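PDB 5X3I: 1,3-alpha-isomaltosidase from Kribbella flavida DSM 17836, which hydrolyses the alpha-1,3-glucosidic linkages of the cyclic tetrasaccharide cyclobis-(1-6)-alpha-nigerosyl to release isomaltose during intracellular breakdown of this starch-derived sugar. Local coordinates for residues T343-A348 with E461-D466; F364-D369 with P373-M378; A644-A649 with L677-L682. The protein carries 1 engineered substitution. All blocks are in the same frame, centred on the assembly; numbering follows the deposited sequence.

Interaction 1: residues T343-A348 with E461-D466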
loop_
_atom_site.group_PDB
_atom_site.type_symbol
_atom_site.label_atom_id
_atom_site.label_comp_id
_atom_site.label_asym_id
_atom_site.label_seq_id
_atom_site.Cartn_x
_atom_site.Cartn_y
_atom_site.Cartn_z
ATOM N N THR A 343 -11.462 18.670 1.777
ATOM C CA THR A 343 -10.518 19.709 1.499
ATOM C C THR A 343 -10.873 20.977 2.266
ATOM O O THR A 343 -10.324 21.995 2.033
ATOM C CB THR A 343 -10.345 19.949 -0.023
ATOM O OG1 THR A 343 -9.227 20.781 -0.265
ATOM C CG2 THR A 343 -11.590 20.561 -0.583
ATOM N N ILE A 344 -11.787 20.853 3.212
ATOM C CA ILE A 344 -12.242 21.984 4.033
ATOM C C ILE A 344 -12.404 21.583 5.511
ATOM O O ILE A 344 -12.904 20.506 5.798
ATOM C CB ILE A 344 -13.594 22.531 3.489
ATOM C CG1 ILE A 344 -13.393 23.214 2.135
ATOM C CG2 ILE A 344 -14.258 23.485 4.477
ATOM C CD1 ILE A 344 -14.684 23.608 1.455
ATOM N N TRP A 345 -11.964 22.425 6.446
ATOM C CA TRP A 345 -12.111 22.106 7.872
ATOM C C TRP A 345 -13.591 21.903 8.236
ATOM O O TRP A 345 -14.443 22.662 7.799
ATOM C CB TRP A 345 -11.519 23.212 8.755
ATOM C CG TRP A 345 -10.025 23.364 8.730
ATOM C CD1 TRP A 345 -9.296 24.230 7.964
ATOM C CD2 TRP A 345 -9.083 22.661 9.542
ATOM N NE1 TRP A 345 -7.953 24.098 8.242
ATOM C CE2 TRP A 345 -7.798 23.138 9.206
ATOM C CE3 TRP A 345 -9.198 21.674 10.521
ATOM C CZ2 TRP A 345 -6.649 22.658 9.809
ATOM C CZ3 TRP A 345 -8.049 21.199 11.118
ATOM C CH2 TRP A 345 -6.793 21.689 10.758
ATOM N N ARG A 346 -13.895 20.883 9.024
ATOM C CA ARG A 346 -15.267 20.678 9.468
ATOM C C ARG A 346 -15.817 21.920 10.177
ATOM O O ARG A 346 -15.108 22.569 10.954
ATOM C CB ARG A 346 -15.384 19.469 10.390
ATOM C CG ARG A 346 -16.819 19.192 10.830
ATOM C CD ARG A 346 -17.013 17.744 11.272
ATOM N NE ARG A 346 -16.360 17.448 12.538
ATOM C CZ ARG A 346 -16.990 17.367 13.705
ATOM N NH1 ARG A 346 -18.299 17.576 13.782
ATOM N NH2 ARG A 346 -16.310 17.064 14.796
ATOM N N ASP A 347 -17.081 22.208 9.867
ATOM C CA ASP A 347 -17.860 23.361 10.335
ATOM C C ASP A 347 -17.338 24.711 9.869
ATOM O O ASP A 347 -17.689 25.735 10.438
ATOM C CB ASP A 347 -17.931 23.373 11.866
ATOM C CG ASP A 347 -18.641 22.170 12.418
ATOM O OD1 ASP A 347 -19.532 21.655 11.724
ATOM O OD2 ASP A 347 -18.310 21.725 13.536
ATOM N N ALA A 348 -16.564 24.725 8.793
ATOM C CA ALA A 348 -16.154 25.989 8.197
ATOM C C ALA A 348 -17.346 26.615 7.495
ATOM O O ALA A 348 -18.185 25.905 6.951
ATOM C CB ALA A 348 -15.013 25.794 7.225
ATOM N N GLU A 461 -0.402 26.988 2.279
ATOM C CA GLU A 461 0.097 28.361 2.192
ATOM C C GLU A 461 -0.392 29.269 3.339
ATOM O O GLU A 461 0.383 30.039 3.881
ATOM C CB GLU A 461 -0.249 28.960 0.825
ATOM C CG GLU A 461 0.505 28.254 -0.292
ATOM C CD GLU A 461 0.406 28.937 -1.641
ATOM O OE1 GLU A 461 -0.310 29.947 -1.774
ATOM O OE2 GLU A 461 1.039 28.428 -2.589
ATOM N N HIS A 462 -1.660 29.167 3.710
ATOM C CA HIS A 462 -2.181 29.929 4.841
ATOM C C HIS A 462 -1.962 29.177 6.150
ATOM O O HIS A 462 -1.336 29.702 7.058
ATOM C CB HIS A 462 -3.659 30.271 4.666
ATOM C CG HIS A 462 -4.263 30.935 5.868
ATOM N ND1 HIS A 462 -3.958 32.228 6.241
ATOM C CD2 HIS A 462 -5.140 30.475 6.791
ATOM C CE1 HIS A 462 -4.623 32.534 7.340
ATOM N NE2 HIS A 462 -5.353 31.491 7.690
ATOM N N PHE A 463 -2.529 27.977 6.277
ATOM C CA PHE A 463 -2.427 27.246 7.538
ATOM C C PHE A 463 -1.057 26.606 7.802
ATOM O O PHE A 463 -0.820 26.131 8.898
ATOM C CB PHE A 463 -3.533 26.184 7.623
ATOM C CG PHE A 463 -4.899 26.765 7.793
ATOM C CD1 PHE A 463 -5.278 27.328 9.002
ATOM C CD2 PHE A 463 -5.799 26.779 6.741
ATOM C CE1 PHE A 463 -6.534 27.891 9.161
ATOM C CE2 PHE A 463 -7.051 27.329 6.888
ATOM C CZ PHE A 463 -7.426 27.889 8.105
ATOM N N ASP A 464 -0.167 26.606 6.815
ATOM C CA ASP A 464 1.206 26.101 6.977
ATOM C C ASP A 464 1.277 24.601 7.370
ATOM O O ASP A 464 2.173 24.176 8.095
ATOM C CB ASP A 464 1.954 26.950 8.010
ATOM C CG ASP A 464 3.469 26.783 7.924
ATOM O OD1 ASP A 464 4.012 26.546 6.826
ATOM O OD2 ASP A 464 4.108 26.868 8.977
ATOM N N VAL A 465 0.316 23.820 6.883
ATOM C CA VAL A 465 0.324 22.366 7.061
ATOM C C VAL A 465 1.621 21.761 6.487
ATOM O O VAL A 465 2.125 22.206 5.466
ATOM C CB VAL A 465 -0.942 21.751 6.416
ATOM C CG1 VAL A 465 -0.812 20.243 6.203
ATOM C CG2 VAL A 465 -2.153 22.088 7.285
ATOM N N ASP A 466 2.192 20.797 7.194
ATOM C CA ASP A 466 3.488 20.250 6.827
ATOM C C ASP A 466 3.493 19.000 5.943
ATOM O O ASP A 466 4.544 18.571 5.492
ATOM C CB ASP A 466 4.256 19.967 8.094
ATOM C CG ASP A 466 4.293 21.173 9.001
ATOM O OD1 ASP A 466 3.581 21.169 9.998
ATOM O OD2 ASP A 466 4.979 22.137 8.659
#

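Interaction 2: residues F364-D369 with P373-M378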
loop_
_atom_site.group_PDB
_atom_site.type_symbol
_atom_site.label_atom_id
_atom_site.label_comp_id
_atom_site.label_asym_id
_atom_site.label_seq_id
_atom_site.Cartn_x
_atom_site.Cartn_y
_atom_site.Cartn_z
ATOM N N PHE A 364 -13.210 31.547 4.200
ATOM C CA PHE A 364 -13.694 30.739 5.312
ATOM C C PHE A 364 -13.825 31.519 6.624
ATOM O O PHE A 364 -12.952 32.301 6.982
ATOM C CB PHE A 364 -12.768 29.536 5.529
ATOM C CG PHE A 364 -12.686 28.598 4.350
ATOM C CD1 PHE A 364 -13.770 27.797 4.003
ATOM C CD2 PHE A 364 -11.526 28.513 3.592
ATOM C CE1 PHE A 364 -13.697 26.933 2.920
ATOM C CE2 PHE A 364 -11.443 27.648 2.504
ATOM C CZ PHE A 364 -12.526 26.857 2.165
ATOM N N SER A 365 -14.922 31.290 7.329
ATOM C CA SER A 365 -15.046 31.709 8.719
ATOM C C SER A 365 -15.143 30.470 9.577
ATOM O O SER A 365 -15.689 29.470 9.145
ATOM C CB SER A 365 -16.276 32.594 8.945
ATOM O OG SER A 365 -16.318 33.646 8.005
ATOM N N TYR A 366 -14.631 30.554 10.796
ATOM C CA TYR A 366 -14.665 29.445 11.730
ATOM C C TYR A 366 -15.400 29.878 13.005
ATOM O O TYR A 366 -15.022 30.838 13.663
ATOM C CB TYR A 366 -13.235 28.959 12.010
ATOM C CG TYR A 366 -12.503 28.622 10.726
ATOM C CD1 TYR A 366 -12.604 27.358 10.156
ATOM C CD2 TYR A 366 -11.749 29.580 10.058
ATOM C CE1 TYR A 366 -11.962 27.050 8.962
ATOM C CE2 TYR A 366 -11.103 29.280 8.867
ATOM C CZ TYR A 366 -11.220 28.010 8.325
ATOM O OH TYR A 366 -10.593 27.714 7.148
ATOM N N ARG A 367 -16.468 29.171 13.328
ATOM C CA ARG A 367 -17.342 29.563 14.424
ATOM C C ARG A 367 -16.841 29.069 15.769
ATOM O O ARG A 367 -16.335 27.949 15.870
ATOM C CB ARG A 367 -18.756 29.049 14.164
ATOM C CG ARG A 367 -19.442 29.786 13.032
ATOM C CD ARG A 367 -19.448 31.281 13.328
ATOM N NE ARG A 367 -19.033 32.097 12.191
ATOM C CZ ARG A 367 -19.880 32.611 11.306
ATOM N NH1 ARG A 367 -21.179 32.377 11.432
ATOM N NH2 ARG A 367 -19.433 33.354 10.303
ATOM N N PRO A 368 -16.997 29.903 16.813
ATOM C CA PRO A 368 -16.497 29.608 18.157
ATOM C C PRO A 368 -16.996 28.276 18.679
ATOM O O PRO A 368 -16.309 27.635 19.447
ATOM C CB PRO A 368 -17.049 30.762 19.001
ATOM C CG PRO A 368 -17.255 31.850 18.047
ATOM C CD PRO A 368 -17.700 31.195 16.775
ATOM N N ASP A 369 -18.187 27.879 18.261
ATOM C CA ASP A 369 -18.794 26.639 18.728
ATOM C C ASP A 369 -18.563 25.462 17.772
ATOM O O ASP A 369 -19.069 24.367 17.998
ATOM C CB ASP A 369 -20.288 26.858 18.956
ATOM C CG ASP A 369 -20.570 28.053 19.868
ATOM O OD1 ASP A 369 -19.694 28.413 20.686
ATOM O OD2 ASP A 369 -21.666 28.648 19.771
ATOM N N PRO A 373 -12.673 25.797 15.943
ATOM C CA PRO A 373 -12.929 27.238 16.063
ATOM C C PRO A 373 -11.777 28.087 15.553
ATOM O O PRO A 373 -12.021 29.151 15.011
ATOM C CB PRO A 373 -13.132 27.444 17.569
ATOM C CG PRO A 373 -12.478 26.284 18.204
ATOM C CD PRO A 373 -12.631 25.131 17.250
ATOM N N ASP A 374 -10.543 27.655 15.773
ATOM C CA ASP A 374 -9.393 28.424 15.301
ATOM C C ASP A 374 -8.241 27.518 14.869
ATOM O O ASP A 374 -7.283 27.358 15.602
ATOM C CB ASP A 374 -8.940 29.398 16.392
ATOM C CG ASP A 374 -8.016 30.479 15.867
ATOM O OD1 ASP A 374 -7.470 30.331 14.756
ATOM O OD2 ASP A 374 -7.820 31.484 16.579
ATOM N N PRO A 375 -8.336 26.911 13.684
ATOM C CA PRO A 375 -7.299 25.946 13.300
ATOM C C PRO A 375 -5.900 26.557 13.132
ATOM O O PRO A 375 -4.933 25.872 13.424
ATOM C CB PRO A 375 -7.819 25.385 11.970
ATOM C CG PRO A 375 -8.868 26.353 11.516
ATOM C CD PRO A 375 -9.478 26.882 12.760
ATOM N N LYS A 376 -5.797 27.811 12.702
ATOM C CA LYS A 376 -4.494 28.457 12.583
ATOM C C LYS A 376 -3.820 28.592 13.951
ATOM O O LYS A 376 -2.627 28.358 14.078
ATOM C CB LYS A 376 -4.610 29.830 11.919
ATOM C CG LYS A 376 -3.285 30.603 11.895
ATOM C CD LYS A 376 -3.340 31.869 11.040
ATOM C CE LYS A 376 -2.151 32.808 11.347
ATOM N NZ LYS A 376 -0.823 32.117 11.289
ATOM N N ALA A 377 -4.589 28.960 14.973
ATOM C CA ALA A 377 -4.034 29.075 16.319
ATOM C C ALA A 377 -3.552 27.717 16.823
ATOM O O ALA A 377 -2.501 27.623 17.437
ATOM C CB ALA A 377 -5.062 29.665 17.283
ATOM N N MET A 378 -4.325 26.667 16.558
ATOM C CA MET A 378 -3.921 25.322 16.951
ATOM C C MET A 378 -2.586 24.950 16.304
ATOM O O MET A 378 -1.664 24.500 16.974
ATOM C CB MET A 378 -4.991 24.291 16.571
ATOM C CG MET A 378 -4.578 22.854 16.871
ATOM S SD MET A 378 -5.668 21.609 16.150
ATOM C CE MET A 378 -5.521 21.984 14.420
HETATM O O HOH W 1 -13.871 31.067 16.146
#

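Interaction 3: residues A644-A649 with L677-L682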
loop_
_atom_site.group_PDB
_atom_site.type_symbol
_atom_site.label_atom_id
_atom_site.label_comp_id
_atom_site.label_asym_id
_atom_site.label_seq_id
_atom_site.Cartn_x
_atom_site.Cartn_y
_atom_site.Cartn_z
ATOM N N ALA A 644 20.124 8.066 6.226
ATOM C CA ALA A 644 19.162 8.253 5.140
ATOM C C ALA A 644 19.833 8.891 3.938
ATOM O O ALA A 644 19.570 8.522 2.791
ATOM C CB ALA A 644 17.981 9.101 5.589
ATOM N N ALA A 645 20.702 9.859 4.206
ATOM C CA ALA A 645 21.432 10.503 3.144
ATOM C C ALA A 645 22.357 9.497 2.433
ATOM O O ALA A 645 22.498 9.544 1.224
ATOM C CB ALA A 645 22.229 11.681 3.682
ATOM N N ARG A 646 22.983 8.604 3.187
ATOM C CA ARG A 646 23.864 7.597 2.585
ATOM C C ARG A 646 23.050 6.606 1.735
ATOM O O ARG A 646 23.444 6.247 0.628
ATOM C CB ARG A 646 24.661 6.859 3.663
ATOM C CG ARG A 646 25.753 7.715 4.307
ATOM C CD ARG A 646 26.684 6.908 5.204
ATOM N NE ARG A 646 27.161 5.694 4.548
ATOM C CZ ARG A 646 28.215 5.627 3.736
ATOM N NH1 ARG A 646 28.930 6.712 3.467
ATOM N NH2 ARG A 646 28.553 4.465 3.184
ATOM N N THR A 647 21.903 6.200 2.265
ATOM C CA THR A 647 21.000 5.317 1.550
ATOM C C THR A 647 20.588 5.917 0.218
ATOM O O THR A 647 20.561 5.232 -0.796
ATOM C CB THR A 647 19.767 4.994 2.390
ATOM O OG1 THR A 647 20.145 4.096 3.433
ATOM C CG2 THR A 647 18.661 4.343 1.536
ATOM N N ILE A 648 20.315 7.208 0.207
ATOM C CA ILE A 648 19.894 7.861 -1.016
ATOM C C ILE A 648 21.071 8.011 -1.983
ATOM O O ILE A 648 20.901 7.930 -3.203
ATOM C CB ILE A 648 19.259 9.215 -0.708
ATOM C CG1 ILE A 648 17.828 8.990 -0.204
ATOM C CG2 ILE A 648 19.264 10.131 -1.926
ATOM C CD1 ILE A 648 17.243 10.165 0.553
ATOM N N ALA A 649 22.263 8.210 -1.434
ATOM C CA ALA A 649 23.456 8.342 -2.257
ATOM C C ALA A 649 23.973 7.006 -2.785
ATOM O O ALA A 649 24.339 6.918 -3.937
ATOM C CB ALA A 649 24.570 9.060 -1.474
ATOM N N LEU A 677 20.065 -1.138 10.717
ATOM C CA LEU A 677 19.516 0.197 10.557
ATOM C C LEU A 677 20.676 1.108 10.183
ATOM O O LEU A 677 21.497 1.468 11.026
ATOM C CB LEU A 677 18.837 0.652 11.848
ATOM C CG LEU A 677 18.273 2.078 11.918
ATOM C CD1 LEU A 677 16.996 2.177 11.122
ATOM C CD2 LEU A 677 18.023 2.472 13.360
ATOM N N GLY A 678 20.709 1.528 8.929
ATOM C CA GLY A 678 21.903 2.148 8.392
ATOM C C GLY A 678 23.093 1.197 8.435
ATOM O O GLY A 678 22.937 -0.003 8.652
ATOM N N ASP A 679 24.287 1.744 8.244
ATOM C CA ASP A 679 25.514 0.955 8.258
ATOM C C ASP A 679 25.832 0.347 9.623
ATOM O O ASP A 679 26.293 -0.785 9.702
ATOM C CB ASP A 679 26.708 1.812 7.823
ATOM C CG ASP A 679 26.629 2.238 6.384
ATOM O OD1 ASP A 679 25.886 1.604 5.626
ATOM O OD2 ASP A 679 27.318 3.198 6.002
ATOM N N GLU A 680 25.637 1.118 10.689
ATOM C CA GLU A 680 26.233 0.777 11.983
ATOM C C GLU A 680 25.464 -0.054 13.008
ATOM O O GLU A 680 26.070 -0.568 13.940
ATOM C CB GLU A 680 26.644 2.082 12.677
ATOM C CG GLU A 680 27.222 3.133 11.744
ATOM C CD GLU A 680 28.471 2.682 11.003
ATOM O OE1 GLU A 680 29.031 1.624 11.332
ATOM O OE2 GLU A 680 28.901 3.402 10.088
ATOM N N LEU A 681 24.159 -0.218 12.851
ATOM C CA LEU A 681 23.380 -0.850 13.914
ATOM C C LEU A 681 22.600 -2.057 13.422
ATOM O O LEU A 681 21.907 -1.975 12.423
ATOM C CB LEU A 681 22.399 0.146 14.539
ATOM C CG LEU A 681 22.929 1.360 15.305
ATOM C CD1 LEU A 681 21.776 2.293 15.661
ATOM C CD2 LEU A 681 23.674 0.931 16.549
ATOM N N LEU A 682 22.684 -3.155 14.163
ATOM C CA LEU A 682 21.921 -4.354 13.860
ATOM C C LEU A 682 20.791 -4.511 14.866
ATOM O O LEU A 682 21.006 -4.512 16.079
ATOM C CB LEU A 682 22.832 -5.588 13.854
ATOM C CG LEU A 682 22.245 -6.895 13.314
ATOM C CD1 LEU A 682 23.337 -7.753 12.730
ATOM C CD2 LEU A 682 21.536 -7.651 14.407
HETATM O O HOH W 2 26.120 3.039 3.089
#

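Interaction 1: residues T343-A348 with E461-D466
W345 and F463 form a buried T-shaped (edge-to-face) aromatic pair in the TIM-barrel domain, joining the excursion after barrel strand 330-333 to the short connection between helix 457-461 and barrel strand 467-470. The indole presents the edge of its five-membered ring to one face of the phenyl group. Ring centroids lie 4.7 Å apart with the planes at 68°, and the closest approach is W345 NE1 to F463 CE2, 3.6 Å, displaced from the phenyl centre toward its rim. The neighbouring carbon W345 CD1 follows at 4.0 Å from the same F463 CE2. Both faces of F463 are met by ring edges, the indole's on one and the imidazole's, through H462 CD2 over the ring centre, on the other. In both aromatic residues CG stands anti to the carbonyl carbon (chi1 -69° in W345, -70° in F463), which sends each ring out from its backbone toward the other across CA atoms 11.0 Å apart. A type II turn that begins at W345 and ends at A348, closed by A348 N to W345 O, bends the chain just after the tryptophan. W336 and W372 also meet the indole, making the site an aromatic cluster. Large flat residues suit such a wide gap between loops; the polar N-H edge of the indole, directed at the pi face, probably adds a modest electrostatic attraction to the dispersion that holds the loops together.

Interaction 2: residues F364-D369 with P373-M378
Y366 turns one face of its ring to P375, whose pyrrolidine lies across it. P375 CG sits over the ring centre, 4.1 Å from the centroid of Y366 and 12° off the ring normal, a CH-pi contact. P375 CD reaches further back, 4.0 Å from Y366 CG, so two methylene groups of the proline rest on the aromatic surface. The Y366 side chain leaves the strand with CG beside the backbone N and anti to the carbonyl carbon (chi1 -54°), and this rotation carries the phenol toward the start of the helix. Proline suits the opposing position doubly: it gives the tyrosine a rigid apolar surface, and, in the first turn of a helix, its lack of an N-H costs no helical hydrogen bond.

That helix, 375-384, lies in the TIM-barrel domain ahead of barrel strand 388-393, while Y366 belongs to a short, weakly bonded antiparallel pair of strands, 348-349 and 365-366; the contact thus brings the second of these strands against the helix start. D374 is the N-cap. Its OD1 accepts from A377 N at 3.2 Å, met from above the carboxylate plane, and a short acidic side chain is well fitted to receive an amide of the first turn. Nearer the surface, P373, just ahead of the N-cap, lies against the backbone of Y366-P368. Its carbonyl O approaches Y366 CB to 3.2 Å, its CA makes a CA-H...O contact with R367 O, and its ring carbon CB lies 3.7 Å from P368 O. One water donates to both Y366 O and P373 O, bridging two backbone carbonyls that could not bond to each other directly.

Interaction 3: residues A644-A649 with L677-L682
R646 meets D679 in a salt bridge, with R646 NE 2.9 Å from D679 OD2. As a hydrogen bond the same pair is weak, since the N-H...O angle is only 126°, and the guanidinium and carboxylate planes stand 67° apart instead of lying flat against each other in a two-pronged pairing. R646 NH2 is also near this oxygen, 3.3 Å from D679 OD2. A water completes the link: it accepts from R646 NH2 at 2.8 Å and donates to D679 OD1 at 2.9 Å, thereby connecting the second carboxylate oxygen to the arginine. The arginine chain, extended through chi2, bends at chi3 (48°), which turns the guanidinium toward the carboxylate, and the two side chains cross at about a right angle. D679 OD1 has another charged partner in R656, so the carboxylate is shared between arginines, while Q643 of the helix receives the backbone N-H of D679.

The contact ties the last turns of the long helix 622-650 to the tight turn between strands 675-677 and 681-683 of the C-terminal beta domain. G678 takes positive phi in that turn, and L677 N bonds to L681 O at its base. Packing between the two segments is slight; nearby, L677 presses on L640 and L681 on Y639, both about two turns before R646 in the helix. An alanine in place of R646 is likely to leave D679 OD2 without this cation and the bridging water without its donor. A long flexible cation and a short acid suit this partly exposed edge, where the link between turn and helix rests on charge and a bridging water, with little buried surface, and is probably weakened by the bent N-H...O geometry.

How the interactions relate
Interactions 1 and 2 belong to one neighbourhood of the TIM-barrel domain, with centres 10 Å apart, and interaction 2 is nested inside the loop that interaction 1 closes. They touch directly: P375 packs on both W345 and F463, and F463 CZ lies 3.3 Å from Y366 OH, so the buried aromatic pair continues outward into the tyrosine-proline contact at the surface. Interaction 3 stands apart, about 16 Å from interaction 1 and 27 Å from interaction 2 by nearest atoms, and joins the helix 622-650 to the C-terminal beta domain. Chemistry follows place: aromatic rings inside, a tyrosine-proline CH-pi contact with a water-bridged backbone further out, and a water-bridged salt bridge at the surface in interaction 3.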